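Local coordinates for WYL1 (Ruminococcus sp., PDB 6OAW), which probably modulates the RNA-targeting effector of a Type VI-D CRISPR-Cas system as a WYL-domain accessory protein, at residues F206-S211 with R220-P225; Y210-S215 with I259-G264; Y79-I84 with N188-N193. All blocks are in the same frame, centred on the assembly; numbering follows the deposited sequence.

Contact 1 (F206-S211 with R220-P225); sequences FIYAYS and RIRLIP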
loop_
_atom_site.group_PDB
_atom_site.type_symbol
_atom_site.label_atom_id
_atom_site.label_comp_id
_atom_site.label_asym_id
_atom_site.label_seq_id
_atom_site.Cartn_x
_atom_site.Cartn_y
_atom_site.Cartn_z
ATOM N N PHE B 206 18.313 -31.399 5.182
ATOM C CA PHE B 206 18.281 -30.119 5.927
ATOM C C PHE B 206 19.347 -29.211 5.321
ATOM O O PHE B 206 20.237 -29.745 4.630
ATOM C CB PHE B 206 18.532 -30.352 7.422
ATOM C CG PHE B 206 19.942 -30.764 7.778
ATOM C CD1 PHE B 206 20.325 -32.096 7.777
ATOM C CD2 PHE B 206 20.881 -29.810 8.142
ATOM C CE1 PHE B 206 21.618 -32.461 8.115
ATOM C CE2 PHE B 206 22.178 -30.166 8.466
ATOM C CZ PHE B 206 22.540 -31.496 8.457
ATOM N N ILE B 207 19.241 -27.898 5.558
ATOM C CA ILE B 207 20.360 -26.923 5.389
ATOM C C ILE B 207 20.759 -26.375 6.766
ATOM O O ILE B 207 19.875 -26.221 7.658
ATOM C CB ILE B 207 20.012 -25.766 4.430
ATOM C CG1 ILE B 207 18.897 -24.874 4.985
ATOM C CG2 ILE B 207 19.702 -26.297 3.044
ATOM C CD1 ILE B 207 18.461 -23.771 4.055
ATOM N N TYR B 208 22.048 -26.072 6.913
ATOM C CA TYR B 208 22.592 -25.249 8.011
ATOM C C TYR B 208 22.256 -23.809 7.651
ATOM O O TYR B 208 22.244 -23.483 6.439
ATOM C CB TYR B 208 24.098 -25.467 8.171
ATOM C CG TYR B 208 24.536 -26.757 8.834
ATOM C CD1 TYR B 208 24.400 -26.941 10.206
ATOM C CD2 TYR B 208 25.125 -27.785 8.109
ATOM C CE1 TYR B 208 24.816 -28.109 10.835
ATOM C CE2 TYR B 208 25.544 -28.959 8.723
ATOM C CZ TYR B 208 25.395 -29.125 10.092
ATOM O OH TYR B 208 25.818 -30.286 10.689
ATOM N N ALA B 209 21.944 -22.977 8.644
ATOM C CA ALA B 209 21.766 -21.519 8.446
ATOM C C ALA B 209 22.135 -20.766 9.721
ATOM O O ALA B 209 22.122 -21.363 10.800
ATOM C CB ALA B 209 20.356 -21.220 8.026
ATOM N N TYR B 210 22.475 -19.490 9.571
ATOM C CA TYR B 210 22.796 -18.593 10.702
ATOM C C TYR B 210 21.535 -17.780 10.991
ATOM O O TYR B 210 20.926 -17.296 10.048
ATOM C CB TYR B 210 24.067 -17.797 10.384
ATOM C CG TYR B 210 25.345 -18.598 10.491
ATOM C CD1 TYR B 210 25.659 -19.589 9.569
ATOM C CD2 TYR B 210 26.235 -18.387 11.531
ATOM C CE1 TYR B 210 26.831 -20.322 9.660
ATOM C CE2 TYR B 210 27.406 -19.118 11.644
ATOM C CZ TYR B 210 27.702 -20.095 10.712
ATOM O OH TYR B 210 28.862 -20.803 10.845
ATOM N N SER B 211 21.148 -17.707 12.264
ATOM C CA SER B 211 19.923 -17.050 12.773
ATOM C C SER B 211 20.270 -16.095 13.910
ATOM O O SER B 211 20.938 -16.525 14.859
ATOM C CB SER B 211 18.927 -18.063 13.255
ATOM O OG SER B 211 17.801 -17.415 13.833
ATOM N N ARG B 220 24.445 -20.920 14.363
ATOM C CA ARG B 220 24.386 -21.919 13.266
ATOM C C ARG B 220 23.400 -23.016 13.674
ATOM O O ARG B 220 23.708 -23.768 14.617
ATOM C CB ARG B 220 25.772 -22.500 12.961
ATOM C CG ARG B 220 25.792 -23.519 11.823
ATOM C CD ARG B 220 26.991 -23.423 10.881
ATOM N NE ARG B 220 27.634 -24.695 10.520
ATOM C CZ ARG B 220 27.813 -25.162 9.277
ATOM N NH1 ARG B 220 27.400 -24.479 8.216
ATOM N NH2 ARG B 220 28.444 -26.307 9.103
ATOM N N ILE B 221 22.255 -23.083 12.986
ATOM C CA ILE B 221 21.142 -24.044 13.245
ATOM C C ILE B 221 20.909 -24.875 11.981
ATOM O O ILE B 221 21.506 -24.556 10.929
ATOM C CB ILE B 221 19.872 -23.306 13.700
ATOM C CG1 ILE B 221 19.288 -22.408 12.610
ATOM C CG2 ILE B 221 20.148 -22.521 14.967
ATOM C CD1 ILE B 221 17.916 -21.848 12.955
ATOM N N ARG B 222 20.080 -25.911 12.101
ATOM C CA ARG B 222 19.659 -26.789 10.984
ATOM C C ARG B 222 18.181 -26.520 10.704
ATOM O O ARG B 222 17.385 -26.502 11.666
ATOM C CB ARG B 222 19.953 -28.247 11.326
ATOM C CG ARG B 222 21.442 -28.539 11.454
ATOM C CD ARG B 222 21.728 -30.013 11.647
ATOM N NE ARG B 222 21.302 -30.411 12.976
ATOM C CZ ARG B 222 20.951 -31.648 13.326
ATOM N NH1 ARG B 222 20.944 -32.629 12.438
ATOM N NH2 ARG B 222 20.585 -31.895 14.570
ATOM N N LEU B 223 17.853 -26.250 9.436
ATOM C CA LEU B 223 16.473 -25.984 8.968
ATOM C C LEU B 223 16.064 -27.056 7.972
ATOM O O LEU B 223 16.875 -27.397 7.110
ATOM C CB LEU B 223 16.415 -24.632 8.268
ATOM C CG LEU B 223 16.827 -23.429 9.106
ATOM C CD1 LEU B 223 16.792 -22.181 8.244
ATOM C CD2 LEU B 223 15.923 -23.272 10.318
ATOM N N ILE B 224 14.817 -27.510 8.074
ATOM C CA ILE B 224 14.099 -28.271 7.015
ATOM C C ILE B 224 13.004 -27.345 6.506
ATOM O O ILE B 224 11.962 -27.226 7.144
ATOM C CB ILE B 224 13.547 -29.610 7.543
ATOM C CG1 ILE B 224 14.617 -30.433 8.273
ATOM C CG2 ILE B 224 12.927 -30.389 6.384
ATOM C CD1 ILE B 224 14.083 -31.652 8.987
ATOM N N PRO B 225 13.243 -26.590 5.412
ATOM C CA PRO B 225 12.281 -25.603 4.927
ATOM C C PRO B 225 10.940 -26.245 4.566
ATOM O O PRO B 225 10.952 -27.350 4.081
ATOM C CB PRO B 225 12.925 -25.047 3.648
ATOM C CG PRO B 225 14.399 -25.331 3.828
ATOM C CD PRO B 225 14.445 -26.652 4.568
#

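Contact 2 (Y210-S215 with I259-G264); sequences YSNMYS and ISRLSG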
loop_
_atom_site.group_PDB
_atom_site.type_symbol
_atom_site.label_atom_id
_atom_site.label_comp_id
_atom_site.label_asym_id
_atom_site.label_seq_id
_atom_site.Cartn_x
_atom_site.Cartn_y
_atom_site.Cartn_z
ATOM N N TYR B 210 22.475 -19.490 9.571
ATOM C CA TYR B 210 22.796 -18.593 10.702
ATOM C C TYR B 210 21.535 -17.780 10.991
ATOM O O TYR B 210 20.926 -17.296 10.048
ATOM C CB TYR B 210 24.067 -17.797 10.384
ATOM C CG TYR B 210 25.345 -18.598 10.491
ATOM C CD1 TYR B 210 25.659 -19.589 9.569
ATOM C CD2 TYR B 210 26.235 -18.387 11.531
ATOM C CE1 TYR B 210 26.831 -20.322 9.660
ATOM C CE2 TYR B 210 27.406 -19.118 11.644
ATOM C CZ TYR B 210 27.702 -20.095 10.712
ATOM O OH TYR B 210 28.862 -20.803 10.845
ATOM N N SER B 211 21.148 -17.707 12.264
ATOM C CA SER B 211 19.923 -17.050 12.773
ATOM C C SER B 211 20.270 -16.095 13.910
ATOM O O SER B 211 20.938 -16.525 14.859
ATOM C CB SER B 211 18.927 -18.063 13.255
ATOM O OG SER B 211 17.801 -17.415 13.833
ATOM N N ASN B 212 19.776 -14.868 13.844
ATOM C CA ASN B 212 19.663 -13.980 15.034
ATOM C C ASN B 212 18.170 -13.706 15.229
ATOM O O ASN B 212 17.796 -12.662 15.786
ATOM C CB ASN B 212 20.541 -12.729 14.911
ATOM C CG ASN B 212 20.209 -11.867 13.714
ATOM O OD1 ASN B 212 19.332 -12.197 12.924
ATOM N ND2 ASN B 212 20.906 -10.754 13.579
HETATM N N MSE B 213 17.330 -14.630 14.766
HETATM C CA MSE B 213 15.856 -14.581 14.987
HETATM C C MSE B 213 15.536 -14.709 16.486
HETATM O O MSE B 213 14.655 -13.963 16.949
HETATM C CB MSE B 213 15.186 -15.704 14.205
HETATM C CG MSE B 213 13.720 -15.883 14.502
HETATM SE SE MSE B 213 12.753 -14.328 13.814
HETATM C CE MSE B 213 10.875 -14.604 14.347
ATOM N N TYR B 214 16.187 -15.649 17.196
ATOM C CA TYR B 214 15.902 -15.988 18.621
ATOM C C TYR B 214 17.147 -15.748 19.494
ATOM O O TYR B 214 17.172 -16.248 20.631
ATOM C CB TYR B 214 15.385 -17.438 18.733
ATOM C CG TYR B 214 14.051 -17.659 18.059
ATOM C CD1 TYR B 214 12.952 -16.880 18.405
ATOM C CD2 TYR B 214 13.889 -18.596 17.039
ATOM C CE1 TYR B 214 11.726 -17.031 17.778
ATOM C CE2 TYR B 214 12.664 -18.765 16.401
ATOM C CZ TYR B 214 11.579 -17.987 16.787
ATOM O OH TYR B 214 10.365 -18.087 16.181
ATOM N N SER B 215 18.137 -15.004 18.983
ATOM C CA SER B 215 19.421 -14.718 19.679
ATOM C C SER B 215 19.988 -13.367 19.216
ATOM O O SER B 215 19.696 -12.968 18.073
ATOM C CB SER B 215 20.402 -15.845 19.468
ATOM O OG SER B 215 20.353 -16.333 18.138
ATOM N N ILE B 259 12.745 -14.089 7.203
ATOM C CA ILE B 259 13.836 -14.351 6.227
ATOM C C ILE B 259 14.947 -13.314 6.412
ATOM O O ILE B 259 16.116 -13.635 6.074
ATOM C CB ILE B 259 13.356 -14.433 4.769
ATOM C CG1 ILE B 259 12.977 -13.070 4.201
ATOM C CG2 ILE B 259 12.248 -15.468 4.613
ATOM C CD1 ILE B 259 12.607 -13.134 2.739
ATOM N N SER B 260 14.633 -12.143 6.962
ATOM C CA SER B 260 15.626 -11.068 7.195
ATOM C C SER B 260 16.584 -11.424 8.345
ATOM O O SER B 260 17.597 -10.739 8.454
ATOM C CB SER B 260 14.954 -9.732 7.411
ATOM O OG SER B 260 14.108 -9.745 8.554
ATOM N N ARG B 261 16.311 -12.460 9.149
ATOM C CA ARG B 261 17.182 -12.852 10.290
ATOM C C ARG B 261 17.903 -14.177 9.999
ATOM O O ARG B 261 18.528 -14.710 10.929
ATOM C CB ARG B 261 16.367 -12.914 11.586
ATOM C CG ARG B 261 15.549 -11.672 11.900
ATOM C CD ARG B 261 16.328 -10.588 12.606
ATOM N NE ARG B 261 16.341 -10.854 14.038
ATOM C CZ ARG B 261 15.409 -10.481 14.934
ATOM N NH1 ARG B 261 14.347 -9.773 14.573
ATOM N NH2 ARG B 261 15.556 -10.819 16.207
ATOM N N LEU B 262 17.866 -14.684 8.764
ATOM C CA LEU B 262 18.705 -15.827 8.310
ATOM C C LEU B 262 19.818 -15.298 7.397
ATOM O O LEU B 262 19.587 -14.324 6.686
ATOM C CB LEU B 262 17.835 -16.864 7.591
ATOM C CG LEU B 262 16.694 -17.444 8.423
ATOM C CD1 LEU B 262 15.772 -18.263 7.556
ATOM C CD2 LEU B 262 17.237 -18.251 9.588
ATOM N N SER B 263 20.960 -15.975 7.390
ATOM C CA SER B 263 22.102 -15.714 6.494
ATOM C C SER B 263 22.953 -16.987 6.391
ATOM O O SER B 263 22.690 -17.963 7.170
ATOM C CB SER B 263 22.916 -14.537 7.002
ATOM O OG SER B 263 23.456 -14.796 8.303
ATOM N N GLY B 264 23.913 -16.958 5.457
ATOM C CA GLY B 264 24.994 -17.953 5.321
ATOM C C GLY B 264 24.423 -19.343 5.173
ATOM O O GLY B 264 24.915 -20.243 5.844
#

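Contact 3 (Y79-I84 with N188-N193); sequences YKYIGI and NIIKIN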
loop_
_atom_site.group_PDB
_atom_site.type_symbol
_atom_site.label_atom_id
_atom_site.label_comp_id
_atom_site.label_asym_id
_atom_site.label_seq_id
_atom_site.Cartn_x
_atom_site.Cartn_y
_atom_site.Cartn_z
ATOM N N TYR B 79 11.532 -22.669 -10.658
ATOM C CA TYR B 79 11.312 -23.064 -9.239
ATOM C C TYR B 79 12.240 -22.251 -8.317
ATOM O O TYR B 79 11.875 -22.026 -7.155
ATOM C CB TYR B 79 11.507 -24.566 -9.010
ATOM C CG TYR B 79 12.925 -25.059 -9.127
ATOM C CD1 TYR B 79 13.451 -25.385 -10.362
ATOM C CD2 TYR B 79 13.742 -25.208 -8.020
ATOM C CE1 TYR B 79 14.748 -25.852 -10.501
ATOM C CE2 TYR B 79 15.044 -25.673 -8.140
ATOM C CZ TYR B 79 15.550 -25.996 -9.389
ATOM O OH TYR B 79 16.824 -26.450 -9.572
ATOM N N LYS B 80 13.371 -21.769 -8.836
ATOM C CA LYS B 80 14.392 -21.050 -8.034
ATOM C C LYS B 80 13.866 -19.675 -7.625
ATOM O O LYS B 80 14.385 -19.139 -6.644
ATOM C CB LYS B 80 15.712 -20.919 -8.801
ATOM C CG LYS B 80 16.468 -22.228 -8.953
ATOM C CD LYS B 80 17.882 -22.088 -9.482
ATOM C CE LYS B 80 18.466 -23.414 -9.930
ATOM N NZ LYS B 80 19.942 -23.416 -9.788
ATOM N N TYR B 81 12.882 -19.140 -8.339
ATOM C CA TYR B 81 12.489 -17.710 -8.264
ATOM C C TYR B 81 11.039 -17.590 -7.799
ATOM O O TYR B 81 10.476 -16.513 -7.913
ATOM C CB TYR B 81 12.767 -17.031 -9.613
ATOM C CG TYR B 81 14.176 -17.286 -10.075
ATOM C CD1 TYR B 81 15.237 -16.734 -9.396
ATOM C CD2 TYR B 81 14.453 -18.154 -11.117
ATOM C CE1 TYR B 81 16.541 -17.012 -9.755
ATOM C CE2 TYR B 81 15.755 -18.428 -11.504
ATOM C CZ TYR B 81 16.799 -17.849 -10.821
ATOM O OH TYR B 81 18.085 -18.118 -11.163
ATOM N N ILE B 82 10.455 -18.670 -7.298
ATOM C CA ILE B 82 9.087 -18.638 -6.720
ATOM C C ILE B 82 9.081 -17.563 -5.626
ATOM O O ILE B 82 9.927 -17.606 -4.721
ATOM C CB ILE B 82 8.692 -20.039 -6.195
ATOM C CG1 ILE B 82 8.375 -20.995 -7.358
ATOM C CG2 ILE B 82 7.556 -19.956 -5.163
ATOM C CD1 ILE B 82 8.284 -22.470 -6.938
ATOM N N GLY B 83 8.165 -16.613 -5.725
ATOM C CA GLY B 83 7.974 -15.552 -4.726
ATOM C C GLY B 83 8.826 -14.318 -5.014
ATOM O O GLY B 83 8.605 -13.328 -4.325
ATOM N N ILE B 84 9.779 -14.338 -5.956
ATOM C CA ILE B 84 10.545 -13.101 -6.298
ATOM C C ILE B 84 9.635 -12.219 -7.154
ATOM O O ILE B 84 9.125 -12.652 -8.169
ATOM C CB ILE B 84 11.892 -13.380 -6.985
ATOM C CG1 ILE B 84 12.781 -14.337 -6.194
ATOM C CG2 ILE B 84 12.617 -12.073 -7.240
ATOM C CD1 ILE B 84 13.113 -13.851 -4.822
ATOM N N ASN B 188 18.674 -15.493 -0.217
ATOM C CA ASN B 188 18.120 -16.439 0.793
ATOM C C ASN B 188 16.948 -17.201 0.141
ATOM O O ASN B 188 16.828 -18.452 0.311
ATOM C CB ASN B 188 17.625 -15.754 2.072
ATOM C CG ASN B 188 18.699 -15.293 3.047
ATOM O OD1 ASN B 188 19.903 -15.509 2.842
ATOM N ND2 ASN B 188 18.261 -14.638 4.124
ATOM N N ILE B 189 16.090 -16.491 -0.586
ATOM C CA ILE B 189 14.836 -17.111 -1.094
ATOM C C ILE B 189 15.185 -18.162 -2.143
ATOM O O ILE B 189 14.571 -19.241 -2.108
ATOM C CB ILE B 189 13.863 -16.050 -1.603
ATOM C CG1 ILE B 189 13.292 -15.268 -0.416
ATOM C CG2 ILE B 189 12.795 -16.689 -2.457
ATOM C CD1 ILE B 189 12.573 -14.000 -0.797
ATOM N N ILE B 190 16.134 -17.848 -3.017
ATOM C CA ILE B 190 16.607 -18.745 -4.114
ATOM C C ILE B 190 17.159 -20.047 -3.509
ATOM O O ILE B 190 16.791 -21.129 -4.017
ATOM C CB ILE B 190 17.614 -17.998 -5.016
ATOM C CG1 ILE B 190 16.886 -16.989 -5.903
ATOM C CG2 ILE B 190 18.473 -18.942 -5.845
ATOM C CD1 ILE B 190 17.804 -15.977 -6.537
ATOM N N LYS B 191 17.986 -19.960 -2.457
ATOM C CA LYS B 191 18.613 -21.155 -1.828
ATOM C C LYS B 191 17.503 -21.969 -1.158
ATOM O O LYS B 191 17.485 -23.189 -1.328
ATOM C CB LYS B 191 19.749 -20.751 -0.890
ATOM C CG LYS B 191 20.967 -20.209 -1.620
ATOM C CD LYS B 191 21.974 -19.499 -0.749
ATOM C CE LYS B 191 23.311 -19.299 -1.444
ATOM N N ILE B 192 16.570 -21.312 -0.480
ATOM C CA ILE B 192 15.409 -22.006 0.139
ATOM C C ILE B 192 14.593 -22.721 -0.956
ATOM O O ILE B 192 14.241 -23.903 -0.748
ATOM C CB ILE B 192 14.574 -21.029 0.978
ATOM C CG1 ILE B 192 15.345 -20.571 2.211
ATOM C CG2 ILE B 192 13.257 -21.667 1.354
ATOM C CD1 ILE B 192 14.745 -19.374 2.914
ATOM N N ASN B 193 14.322 -22.062 -2.084
ATOM C CA ASN B 193 13.488 -22.633 -3.174
ATOM C C ASN B 193 14.177 -23.877 -3.739
ATOM O O ASN B 193 13.449 -24.863 -4.037
ATOM C CB ASN B 193 13.202 -21.643 -4.300
ATOM C CG ASN B 193 12.145 -20.636 -3.918
ATOM O OD1 ASN B 193 11.291 -20.952 -3.105
ATOM N ND2 ASN B 193 12.214 -19.432 -4.470
#

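Contact 1 (F206-S211 with R220-P225)
Arg220 starts with CG trans to its backbone N (chi1 -179°) and then bends at chi2 and chi3. This brings its guanidinium back to Tyr208, whose CG lies beside its own backbone N, and the two flat groups stack. The strands form an antiparallel beta hairpin, 205-211 with 219-230, in the sheet of what is probably the Sm-like WYL domain. On the face bearing Tyr208, Tyr210, Arg220 and Arg222, guanidinium and phenol planes are only 12° apart, and Arg220 CZ stands 4.0 Å from the centroid of the Tyr208 ring, a cation-pi contact over the face. Arginine suits this exposed position because its long aliphatic stem can serve a second ring on the way: Arg220 CB lies 4.0 Å from the centroid of the Tyr210 ring, a CH-pi contact. The opposite face of Tyr208 receives Phe206 CE2. Phe206 in turn takes the stem of Arg222 over its own face, with Arg222 CD 3.2 Å from Phe206 CE2, while the charged end continues to salt bridges with Asp244 and Glu275.

The other face carries the buried apolar side chains of Ile207, Ala209, Ile221 and Leu223. Ala209 is small enough for Leu223, diagonal to it across the strands, to bring CD1 within 3.7 Å of Ala209 CB. Ile207 and Leu223 meet through CG1 and CB at 4.1 Å. Ile207 touches Val195 of helix 186-199, and Leu223 touches side chains of the neighbouring strand 237-243 and Tyr257 of strand 253-258. Two hydrogen-bonded pairs, Ile207 with Leu223 and Ala209 with Ile221, tie the backbones with two bonds each. In the first pair, Leu223 N donates to Ile207 O at 2.7 Å in an almost straight line, 178° at the hydrogen.

Contact 2 (Y210-S215 with I259-G264)
Arg261 folds back along the strand end, bent at chi2 and chi3 (both -84°), so that the edge of its guanidinium meets the main-chain carbonyl of Asn212. Two nitrogens grip one oxygen side-on: Arg261 NE and Arg261 NH2 both lie 2.9 Å from Asn212 O. NH2 approaches in the carbonyl plane, whereas NE comes from above it. The same arginine lays its CB against CB of Met213, modelled as selenomethionine, at 4.0 Å.

Backbone bonds continue the ladder in the sheet of the probable WYL domain, where a 3-10 turn at 259-260 leads into the short strand 262-263. Tyr210 and Ser263 form an antiparallel hydrogen-bonded pair, and Asn212 N adds a longer bond of 3.2 Å to Arg261 O. Leu262 shares the buried face with Ser211, its CD2 4.0 Å from Ser211 CB. Serine suits the strand end, since its OG accepts from Met213 N at 3.0 Å in an ST turn. Gly264 adopts a positive phi, a conformation that favours glycine.

Both guanidinium bonds to this segment go to a main-chain carbonyl: they hold the chain at Asn212, just after strand 205-211 ends, and the positive charge would probably polarise that carbonyl.

Contact 3 (Y79-I84 with N188-N193)
Hydrogen bonds centre on Asn193, whose side-chain nitrogen reaches from helix 186-199 to two carbonyls of the loop 79-84. Asn193 ND2 donates to Ile82 O at 2.9 Å, on a lone pair in the carbonyl plane. It also donates to Lys80 O at 3.1 Å, a straight bond at the hydrogen (170°) that nevertheless comes from above that carbonyl's plane. CG beside the backbone N (chi1 -76°) aims the amide at the loop. After a 3-10 segment at 79-80 the loop makes a type II beta turn from Tyr81 to Ile84, closed by Ile84 N on Tyr81 O at 3.0 Å, with Gly83 supplying the positive phi of its third position.

Apolar contacts flank the amide. Ile190 CD1 touches the ring edge of Tyr81, 3.6 Å from CE1, while its CA makes a CA-H...O contact with Lys80 O. Ile84 and Ile189 slide past each other in opposite directions, Ile84 CD1 meeting Ile189 CG2 at 3.7 Å; branched chains suit this buried fit.

A primary amide offers two N-H groups, and here both bonds go to main-chain oxygens. Asn193 thus binds the loop through its backbone, holding it on the helix, while Ile189 and Ile190 add apolar contacts to Ile84 and Tyr81.

How the contacts relate
Contact 3 closes first along the chain, joining an early loop to helix 186-199, which then leads into strand 205-211, where contacts 1 and 2 both begin. These two share Tyr210 and Ser211 and lie in one sheet, with centres about 9 Å apart: strand 205-211 has strand 219-230 and strand 262-263 among its partners. The centre of contact 3 lies about 16 Å from that of contact 1 and 17 Å from that of contact 2. Its helix bridges the gap: Ile192 packs on Pro225, and Asn188 ND2 probably donates to Leu262 O at 2.9 Å. The helix thus couples the preceding, largely helical region to the sheet of the probable WYL domain.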